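Local coordinates for protein 30-kDa cleavage and polyadenylation specificity factor 30 (Arabidopsis thaliana, PDB 5ZUU) that recognises m6A-modified RNA through its YTH domain, the part held in this chain, and helps select poly(A) sites in pre-mRNA 3'-end formation, at residues A[7-12]-A[107-112]; A[29-34]-A[158-163]; A[123-128]-A[140-145]. One frame throughout, in Å; residues are numbered along the deposited sequence.

Interactions 1 and 2 adjoin, with centres about 11 Å apart; interaction 1 includes part of strand 103-114 of the mixed sheet of the YTH domain, and the side chains of interaction 2 pack on the same strand. Interaction 1 brings the N-terminal loop onto that strand, whereas interaction 2 pairs helix 27-36 with the start of helix 159-172. They touch where L110 O meets S158 N and where W107 NE1 meets S33 OG, and their segments alternate along the chain. Interaction 3 is nested in the loop that interaction 2 closes, about 27 Å between their centres. Helices 142-154 and 159-172 are consecutive and thus carry contacts on opposite sides of the YTH domain.

Interaction 1. Residues A[7-12]-A[107-112]; sequences RTSHPL and WLKLCE
H10 and S9 lay the N-terminal loop against L108 and K109, which form a classic beta bulge in strand 103-114 of the YTH-domain sheet, both facing C74 of the neighbouring strand 70-77. A single direct hydrogen bond joins the two backbones: H10 N donates to L108 O at 2.9 Å, with an N-H...O angle of 160°.

Van der Waals packing adds to this bond. H10 CB rests on the CD2 methyl of L108 at 3.6 Å, the two side chains crossing at about a right angle. S9 CB packs on K109 CD at 4.0 Å, where the lysine chain bends at chi2 (69°). With its CG anti to the carbonyl carbon (chi1 -61°), the imidazole of H10 carries CD2 to 3.4 Å from W107 O, an approach oblique to the ring; W107 O is buried here and has no hydrogen-bonding partner in the model.

Polar partners complete the contact. The ammonium group of K109 finds its main partner in the salt bridge to D157. H10 NE2 is bonded to E168 on helix 159-172, while H10 O is bonded to Y153 OH, tying the loop to both C-terminal helices. A water molecule also joins S9 and K109, hydrogen-bonded to S9 OG at 3.0 Å and accepting a weak bond from K109 NZ at 3.5 Å.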
loop_
_atom_site.group_PDB
_atom_site.type_symbol
_atom_site.label_atom_id
_atom_site.label_comp_id
_atom_site.label_asym_id
_atom_site.label_seq_id
_atom_site.Cartn_x
_atom_site.Cartn_y
_atom_site.Cartn_z
ATOM N N ARG A 7 16.511 0.155 -12.361
ATOM C CA ARG A 7 15.921 -0.242 -11.082
ATOM C C ARG A 7 14.628 -1.001 -11.347
ATOM O O ARG A 7 13.996 -0.852 -12.366
ATOM C CB ARG A 7 15.712 0.970 -10.110
ATOM C CG ARG A 7 16.975 1.725 -9.635
ATOM C CD ARG A 7 18.043 0.862 -8.909
ATOM N NE ARG A 7 19.364 1.520 -8.810
ATOM C CZ ARG A 7 20.475 0.972 -8.274
ATOM N NH1 ARG A 7 20.471 -0.289 -7.764
ATOM N NH2 ARG A 7 21.616 1.689 -8.241
ATOM N N THR A 8 14.288 -1.857 -10.414
ATOM C CA THR A 8 13.163 -2.736 -10.522
ATOM C C THR A 8 12.004 -2.374 -9.606
ATOM O O THR A 8 11.037 -3.066 -9.604
ATOM C CB THR A 8 13.641 -4.126 -10.121
ATOM O OG1 THR A 8 14.082 -4.083 -8.742
ATOM C CG2 THR A 8 14.784 -4.551 -11.087
ATOM N N SER A 9 12.154 -1.341 -8.791
ATOM C CA SER A 9 11.127 -0.866 -7.882
ATOM C C SER A 9 11.123 0.688 -7.940
ATOM O O SER A 9 12.049 1.282 -8.481
ATOM C CB SER A 9 11.405 -1.420 -6.463
ATOM O OG SER A 9 12.526 -0.806 -5.828
ATOM N N HIS A 10 10.075 1.350 -7.450
ATOM C CA HIS A 10 10.052 2.772 -7.459
ATOM C C HIS A 10 10.518 3.157 -6.075
ATOM O O HIS A 10 10.087 2.566 -5.085
ATOM C CB HIS A 10 8.656 3.344 -7.728
ATOM C CG HIS A 10 8.107 2.940 -9.038
ATOM N ND1 HIS A 10 8.400 3.622 -10.201
ATOM C CD2 HIS A 10 7.357 1.878 -9.402
ATOM C CE1 HIS A 10 7.816 3.020 -11.223
ATOM N NE2 HIS A 10 7.192 1.946 -10.771
ATOM N N PRO A 11 11.406 4.141 -6.010
ATOM C CA PRO A 11 11.802 4.710 -4.731
ATOM C C PRO A 11 10.624 5.447 -4.024
ATOM O O PRO A 11 9.734 5.979 -4.659
ATOM C CB PRO A 11 12.863 5.710 -5.128
ATOM C CG PRO A 11 12.386 6.190 -6.476
ATOM C CD PRO A 11 11.827 4.967 -7.153
ATOM N N LEU A 12 10.665 5.457 -2.709
ATOM C CA LEU A 12 9.780 6.223 -1.922
ATOM C C LEU A 12 9.791 7.649 -2.457
ATOM O O LEU A 12 10.841 8.223 -2.556
ATOM C CB LEU A 12 10.269 6.143 -0.484
ATOM C CG LEU A 12 9.230 6.456 0.560
ATOM C CD1 LEU A 12 8.122 5.415 0.469
ATOM C CD2 LEU A 12 9.925 6.479 1.901
ATOM N N TRP A 107 2.003 0.746 -7.235
ATOM C CA TRP A 107 2.847 -0.083 -6.397
ATOM C C TRP A 107 4.293 0.342 -6.501
ATOM O O TRP A 107 4.822 0.487 -7.582
ATOM C CB TRP A 107 2.648 -1.537 -6.777
ATOM C CG TRP A 107 1.373 -2.017 -6.237
ATOM C CD1 TRP A 107 0.162 -2.108 -6.900
ATOM C CD2 TRP A 107 1.090 -2.278 -4.867
ATOM N NE1 TRP A 107 -0.824 -2.503 -6.035
ATOM C CE2 TRP A 107 -0.292 -2.646 -4.790
ATOM C CE3 TRP A 107 1.874 -2.344 -3.719
ATOM C CZ2 TRP A 107 -0.901 -3.023 -3.607
ATOM C CZ3 TRP A 107 1.271 -2.748 -2.537
ATOM C CH2 TRP A 107 -0.119 -3.043 -2.480
ATOM N N LEU A 108 4.883 0.688 -5.363
ATOM C CA LEU A 108 6.241 1.206 -5.351
ATOM C C LEU A 108 7.228 0.071 -5.089
ATOM O O LEU A 108 8.200 -0.044 -5.811
ATOM C CB LEU A 108 6.385 2.350 -4.386
ATOM C CG LEU A 108 5.380 3.456 -4.636
ATOM C CD1 LEU A 108 5.378 4.379 -3.415
ATOM C CD2 LEU A 108 5.636 4.243 -5.929
ATOM N N LYS A 109 6.945 -0.775 -4.111
ATOM C CA LYS A 109 7.793 -1.785 -3.673
ATOM C C LYS A 109 6.966 -2.943 -3.200
ATOM O O LYS A 109 6.050 -2.793 -2.387
ATOM C CB LYS A 109 8.611 -1.290 -2.476
ATOM C CG LYS A 109 9.553 -2.324 -1.828
ATOM C CD LYS A 109 10.730 -2.671 -2.750
ATOM C CE LYS A 109 11.490 -3.885 -2.227
ATOM N NZ LYS A 109 12.803 -4.245 -2.914
ATOM N N LEU A 110 7.281 -4.102 -3.701
ATOM C CA LEU A 110 6.658 -5.348 -3.289
ATOM C C LEU A 110 7.684 -6.337 -2.752
ATOM O O LEU A 110 8.727 -6.550 -3.392
ATOM C CB LEU A 110 5.986 -5.930 -4.544
ATOM C CG LEU A 110 4.690 -5.156 -4.772
ATOM C CD1 LEU A 110 4.279 -5.120 -6.262
ATOM C CD2 LEU A 110 3.585 -5.667 -3.841
ATOM N N CYS A 111 7.408 -6.920 -1.601
ATOM C CA CYS A 111 8.407 -7.709 -0.872
ATOM C C CYS A 111 7.702 -8.480 0.251
ATOM O O CYS A 111 6.510 -8.447 0.269
ATOM C CB CYS A 111 9.438 -6.749 -0.299
ATOM S SG CYS A 111 8.780 -5.641 1.013
ATOM N N GLU A 112 8.389 -9.242 1.103
ATOM C CA GLU A 112 7.775 -9.855 2.266
ATOM C C GLU A 112 8.557 -9.432 3.485
ATOM O O GLU A 112 9.675 -9.919 3.716
ATOM C CB GLU A 112 7.739 -11.390 2.208
ATOM C CG GLU A 112 6.776 -12.007 1.187
ATOM C CD GLU A 112 5.266 -11.867 1.560
ATOM O OE1 GLU A 112 4.891 -11.697 2.755
ATOM O OE2 GLU A 112 4.437 -11.976 0.632
HETATM O O HOH W 1 13.976 -3.425 -6.068
#

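Interaction 2. Residues A[29-34]-A[158-163]; sequences NFELSV and SELMAI
L160 sends its CD1 methyl against the ring of F30, 3.3 Å from CE2 and 3.6 Å from CZ, a close approach oblique to the aromatic plane. The same methyl lies 4.2 Å from E31 CG, and so touches both F30 and E31. One turn farther along that helix, V34 CG1 packs on L160 CB at 4.0 Å and lies 3.7 Å from L160 O. I163 CG2 extends the apolar patch with a looser contact to V34 CG1, at 4.4 Å.

Torsions and neighbours place these groups. The F30 ring leaves its helix with CG anti to the backbone N (chi1 162°), which brings it into contact with L160 and also with L110 of strand 103-114. V34 also touches W107 of that strand. Two residues before L160, S158 is the N-cap of helix 159-172: its OG accepts a weak bond from L160 N at 3.4 Å, while its backbone pairs with L110.

The axes of the two short helical segments approach to 10.4 Å and run at 36° to each other. This is apolar helix-helix packing that joins the C-terminal helix to helix 27-36, packed on strand 103-114 of the YTH-domain sheet.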
loop_
_atom_site.group_PDB
_atom_site.type_symbol
_atom_site.label_atom_id
_atom_site.label_comp_id
_atom_site.label_asym_id
_atom_site.label_seq_id
_atom_site.Cartn_x
_atom_site.Cartn_y
_atom_site.Cartn_z
ATOM N N ASN A 29 -7.149 -10.436 -3.118
ATOM C CA ASN A 29 -7.392 -9.008 -3.421
ATOM C C ASN A 29 -6.110 -8.195 -3.593
ATOM O O ASN A 29 -6.012 -7.369 -4.410
ATOM C CB ASN A 29 -8.330 -8.362 -2.408
ATOM C CG ASN A 29 -9.763 -8.889 -2.505
ATOM O OD1 ASN A 29 -10.588 -8.635 -1.651
ATOM N ND2 ASN A 29 -10.030 -9.610 -3.530
ATOM N N PHE A 30 -5.166 -8.469 -2.737
ATOM C CA PHE A 30 -3.873 -7.843 -2.825
ATOM C C PHE A 30 -3.225 -8.100 -4.201
ATOM O O PHE A 30 -2.686 -7.204 -4.846
ATOM C CB PHE A 30 -3.016 -8.363 -1.665
ATOM C CG PHE A 30 -1.551 -8.152 -1.861
ATOM C CD1 PHE A 30 -1.058 -6.878 -2.040
ATOM C CD2 PHE A 30 -0.652 -9.263 -1.891
ATOM C CE1 PHE A 30 0.306 -6.681 -2.206
ATOM C CE2 PHE A 30 0.694 -9.069 -2.041
ATOM C CZ PHE A 30 1.169 -7.763 -2.223
ATOM N N GLU A 31 -3.282 -9.353 -4.625
ATOM C CA GLU A 31 -2.761 -9.727 -5.983
ATOM C C GLU A 31 -3.482 -9.099 -7.135
ATOM O O GLU A 31 -2.860 -8.600 -8.039
ATOM C CB GLU A 31 -2.653 -11.229 -6.124
ATOM C CG GLU A 31 -1.533 -11.696 -5.218
ATOM C CD GLU A 31 -1.345 -13.178 -5.182
ATOM O OE1 GLU A 31 -1.821 -13.853 -6.106
ATOM O OE2 GLU A 31 -0.686 -13.640 -4.220
ATOM N N LEU A 32 -4.793 -8.997 -7.019
ATOM C CA LEU A 32 -5.584 -8.247 -7.963
ATOM C C LEU A 32 -5.207 -6.764 -7.995
ATOM O O LEU A 32 -5.145 -6.133 -9.081
ATOM C CB LEU A 32 -7.061 -8.403 -7.608
ATOM C CG LEU A 32 -8.064 -8.374 -8.754
ATOM C CD1 LEU A 32 -7.838 -9.529 -9.721
ATOM C CD2 LEU A 32 -9.481 -8.452 -8.204
ATOM N N SER A 33 -4.985 -6.190 -6.809
ATOM C CA SER A 33 -4.524 -4.813 -6.755
ATOM C C SER A 33 -3.211 -4.591 -7.535
ATOM O O SER A 33 -3.013 -3.619 -8.249
ATOM C CB SER A 33 -4.352 -4.406 -5.299
ATOM O OG SER A 33 -3.886 -3.107 -5.230
ATOM N N VAL A 34 -2.309 -5.529 -7.351
ATOM C CA VAL A 34 -1.000 -5.494 -8.004
ATOM C C VAL A 34 -1.144 -5.587 -9.517
ATOM O O VAL A 34 -0.491 -4.840 -10.238
ATOM C CB VAL A 34 -0.101 -6.611 -7.451
ATOM C CG1 VAL A 34 1.156 -6.750 -8.288
ATOM C CG2 VAL A 34 0.270 -6.305 -5.997
ATOM N N SER A 158 9.708 -9.226 -4.235
ATOM C CA SER A 158 8.985 -10.433 -4.422
ATOM C C SER A 158 8.694 -10.555 -5.915
ATOM O O SER A 158 8.902 -9.616 -6.738
ATOM C CB SER A 158 7.637 -10.465 -3.631
ATOM O OG SER A 158 6.776 -9.461 -4.147
ATOM N N GLU A 159 8.205 -11.731 -6.269
ATOM C CA GLU A 159 7.756 -11.987 -7.663
ATOM C C GLU A 159 6.704 -10.995 -8.159
ATOM O O GLU A 159 6.707 -10.667 -9.339
ATOM C CB GLU A 159 7.257 -13.424 -7.859
ATOM C CG GLU A 159 6.303 -13.897 -6.784
ATOM C CD GLU A 159 7.020 -14.613 -5.661
ATOM O OE1 GLU A 159 7.044 -15.851 -5.735
ATOM O OE2 GLU A 159 7.581 -13.943 -4.738
ATOM N N LEU A 160 5.871 -10.447 -7.267
ATOM C CA LEU A 160 4.857 -9.452 -7.650
ATOM C C LEU A 160 5.417 -8.178 -8.165
ATOM O O LEU A 160 4.709 -7.462 -8.890
ATOM C CB LEU A 160 3.898 -9.122 -6.492
ATOM C CG LEU A 160 3.069 -10.345 -6.027
ATOM C CD1 LEU A 160 2.277 -10.104 -4.744
ATOM C CD2 LEU A 160 2.149 -10.832 -7.133
ATOM N N MET A 161 6.649 -7.830 -7.785
ATOM C CA MET A 161 7.217 -6.540 -8.209
ATOM C C MET A 161 7.256 -6.401 -9.725
ATOM O O MET A 161 6.767 -5.418 -10.275
ATOM C CB MET A 161 8.609 -6.314 -7.661
ATOM C CG MET A 161 9.136 -4.902 -7.917
ATOM S SD MET A 161 8.589 -3.584 -6.780
ATOM C CE MET A 161 7.392 -2.723 -7.784
ATOM N N ALA A 162 7.900 -7.348 -10.382
ATOM C CA ALA A 162 8.001 -7.318 -11.848
ATOM C C ALA A 162 6.579 -7.427 -12.474
ATOM O O ALA A 162 6.244 -6.717 -13.425
ATOM C CB ALA A 162 8.954 -8.443 -12.325
ATOM N N ILE A 163 5.712 -8.233 -11.860
ATOM C CA ILE A 163 4.294 -8.292 -12.300
ATOM C C ILE A 163 3.662 -6.893 -12.324
ATOM O O ILE A 163 3.041 -6.479 -13.322
ATOM C CB ILE A 163 3.474 -9.277 -11.468
ATOM C CG1 ILE A 163 3.936 -10.717 -11.768
ATOM C CG2 ILE A 163 2.008 -9.174 -11.849
ATOM C CD1 ILE A 163 3.368 -11.741 -10.813
#

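Interaction 3. Residues A[123-128]-A[140-145]; sequences NPYNEN and LEPSVG
N123 turns its carboxamide toward E141, and OD1 accepts E141 N at 3.1 Å in a nearly straight bond (175°) that ties an Asx turn to the start of helix 142-154 in the YTH domain. Y125 N closes the turn, donating to the same OD1 at 3.0 Å, and the two donors approach from opposite faces of the amide plane. The side chain extends with CG anti to the backbone N (chi1 -175°), bringing ND2 to 3.8 Å from L140 CD2, and ND2 is bonded to E139 O, which fixes its rotation. Replacing N123 by an alanine is likely to leave E141 N without its acceptor and the Asx turn without its closing bond.

This inner part is buried; the outer side, more exposed, is held by CH-pi and van der Waals contacts. The Y125 ring lies over E141 CA in a CH-pi contact, with CA 3.7 Å from the centroid, and Y125 OH reaches P142 CD at 3.6 Å. P124 CD meets V144 CG2 more loosely, at 4.0 Å. E141 is also the N-cap: its side chain bends back at chi2 (-67°), and OE1 accepts V144 N at 3.1 Å and, more weakly, S143 N at 2.9 Å.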
loop_
_atom_site.group_PDB
_atom_site.type_symbol
_atom_site.label_atom_id
_atom_site.label_comp_id
_atom_site.label_asym_id
_atom_site.label_seq_id
_atom_site.Cartn_x
_atom_site.Cartn_y
_atom_site.Cartn_z
ATOM N N ASN A 123 4.004 2.792 17.078
ATOM C CA ASN A 123 3.232 3.899 16.508
ATOM C C ASN A 123 2.501 4.749 17.603
ATOM O O ASN A 123 1.493 4.305 18.121
ATOM C CB ASN A 123 2.167 3.363 15.586
ATOM C CG ASN A 123 1.419 4.449 14.872
ATOM O OD1 ASN A 123 1.765 5.632 14.969
ATOM N ND2 ASN A 123 0.340 4.066 14.165
ATOM N N PRO A 124 2.996 5.976 17.888
ATOM C CA PRO A 124 2.341 6.957 18.804
ATOM C C PRO A 124 0.871 7.227 18.482
ATOM O O PRO A 124 0.110 7.460 19.369
ATOM C CB PRO A 124 3.164 8.228 18.633
ATOM C CG PRO A 124 4.490 7.778 18.189
ATOM C CD PRO A 124 4.272 6.502 17.387
ATOM N N TYR A 125 0.481 7.135 17.215
ATOM C CA TYR A 125 -0.901 7.329 16.838
ATOM C C TYR A 125 -1.784 6.155 17.211
ATOM O O TYR A 125 -2.977 6.227 17.074
ATOM C CB TYR A 125 -1.012 7.580 15.323
ATOM C CG TYR A 125 -0.482 8.896 14.794
ATOM C CD1 TYR A 125 -0.012 9.938 15.630
ATOM C CD2 TYR A 125 -0.561 9.152 13.428
ATOM C CE1 TYR A 125 0.384 11.150 15.103
ATOM C CE2 TYR A 125 -0.165 10.343 12.890
ATOM C CZ TYR A 125 0.284 11.330 13.727
ATOM O OH TYR A 125 0.722 12.452 13.120
ATOM N N ASN A 126 -1.234 5.012 17.565
ATOM C CA ASN A 126 -2.045 3.913 18.007
ATOM C C ASN A 126 -1.545 3.462 19.386
ATOM O O ASN A 126 -1.178 2.333 19.566
ATOM C CB ASN A 126 -1.981 2.764 16.999
ATOM C CG ASN A 126 -2.948 1.650 17.350
ATOM O OD1 ASN A 126 -4.003 1.955 17.893
ATOM N ND2 ASN A 126 -2.639 0.413 17.049
ATOM N N GLU A 127 -1.464 4.382 20.335
ATOM C CA GLU A 127 -1.116 4.056 21.745
ATOM C C GLU A 127 0.267 3.457 21.931
ATOM O O GLU A 127 0.508 2.643 22.841
ATOM C CB GLU A 127 -2.128 3.077 22.323
ATOM C CG GLU A 127 -3.515 3.636 22.376
ATOM C CD GLU A 127 -4.523 2.576 22.744
ATOM O OE1 GLU A 127 -4.198 1.375 22.737
ATOM O OE2 GLU A 127 -5.662 2.965 23.042
ATOM N N ASN A 128 1.190 3.843 21.042
ATOM C CA ASN A 128 2.534 3.341 21.133
ATOM C C ASN A 128 2.598 1.795 21.056
ATOM O O ASN A 128 3.533 1.188 21.559
ATOM C CB ASN A 128 3.216 3.840 22.443
ATOM C CG ASN A 128 3.218 5.331 22.597
ATOM O OD1 ASN A 128 3.599 6.065 21.696
ATOM N ND2 ASN A 128 2.889 5.798 23.798
ATOM N N LEU A 140 0.218 5.903 10.405
ATOM C CA LEU A 140 1.473 5.819 11.109
ATOM C C LEU A 140 1.924 7.249 11.348
ATOM O O LEU A 140 1.886 8.087 10.423
ATOM C CB LEU A 140 2.535 5.002 10.304
ATOM C CG LEU A 140 2.077 3.550 10.035
ATOM C CD1 LEU A 140 2.779 2.896 8.870
ATOM C CD2 LEU A 140 2.279 2.677 11.242
ATOM N N GLU A 141 2.314 7.535 12.589
ATOM C CA GLU A 141 3.057 8.766 12.902
ATOM C C GLU A 141 4.187 8.884 11.850
ATOM O O GLU A 141 4.875 7.895 11.556
ATOM C CB GLU A 141 3.620 8.675 14.336
ATOM C CG GLU A 141 4.203 9.978 14.914
ATOM C CD GLU A 141 5.470 10.461 14.215
ATOM O OE1 GLU A 141 6.344 9.658 13.780
ATOM O OE2 GLU A 141 5.551 11.673 14.032
ATOM N N PRO A 142 4.366 10.058 11.247
ATOM C CA PRO A 142 5.046 9.976 9.935
ATOM C C PRO A 142 6.511 9.614 9.956
ATOM O O PRO A 142 7.036 9.055 8.963
ATOM C CB PRO A 142 4.842 11.373 9.330
ATOM C CG PRO A 142 4.310 12.226 10.456
ATOM C CD PRO A 142 3.594 11.291 11.367
ATOM N N SER A 143 7.160 9.928 11.061
ATOM C CA SER A 143 8.539 9.482 11.247
ATOM C C SER A 143 8.612 7.987 11.414
ATOM O O SER A 143 9.521 7.367 10.861
ATOM C CB SER A 143 9.224 10.151 12.444
ATOM O OG SER A 143 9.486 11.494 12.137
ATOM N N VAL A 144 7.645 7.398 12.099
ATOM C CA VAL A 144 7.596 5.956 12.189
ATOM C C VAL A 144 7.232 5.307 10.824
ATOM O O VAL A 144 7.781 4.279 10.464
ATOM C CB VAL A 144 6.630 5.541 13.268
ATOM C CG1 VAL A 144 6.429 4.043 13.284
ATOM C CG2 VAL A 144 7.137 5.990 14.619
ATOM N N GLY A 145 6.330 5.929 10.059
ATOM C CA GLY A 145 5.966 5.490 8.716
ATOM C C GLY A 145 7.113 5.436 7.762
ATOM O O GLY A 145 7.305 4.490 7.027
#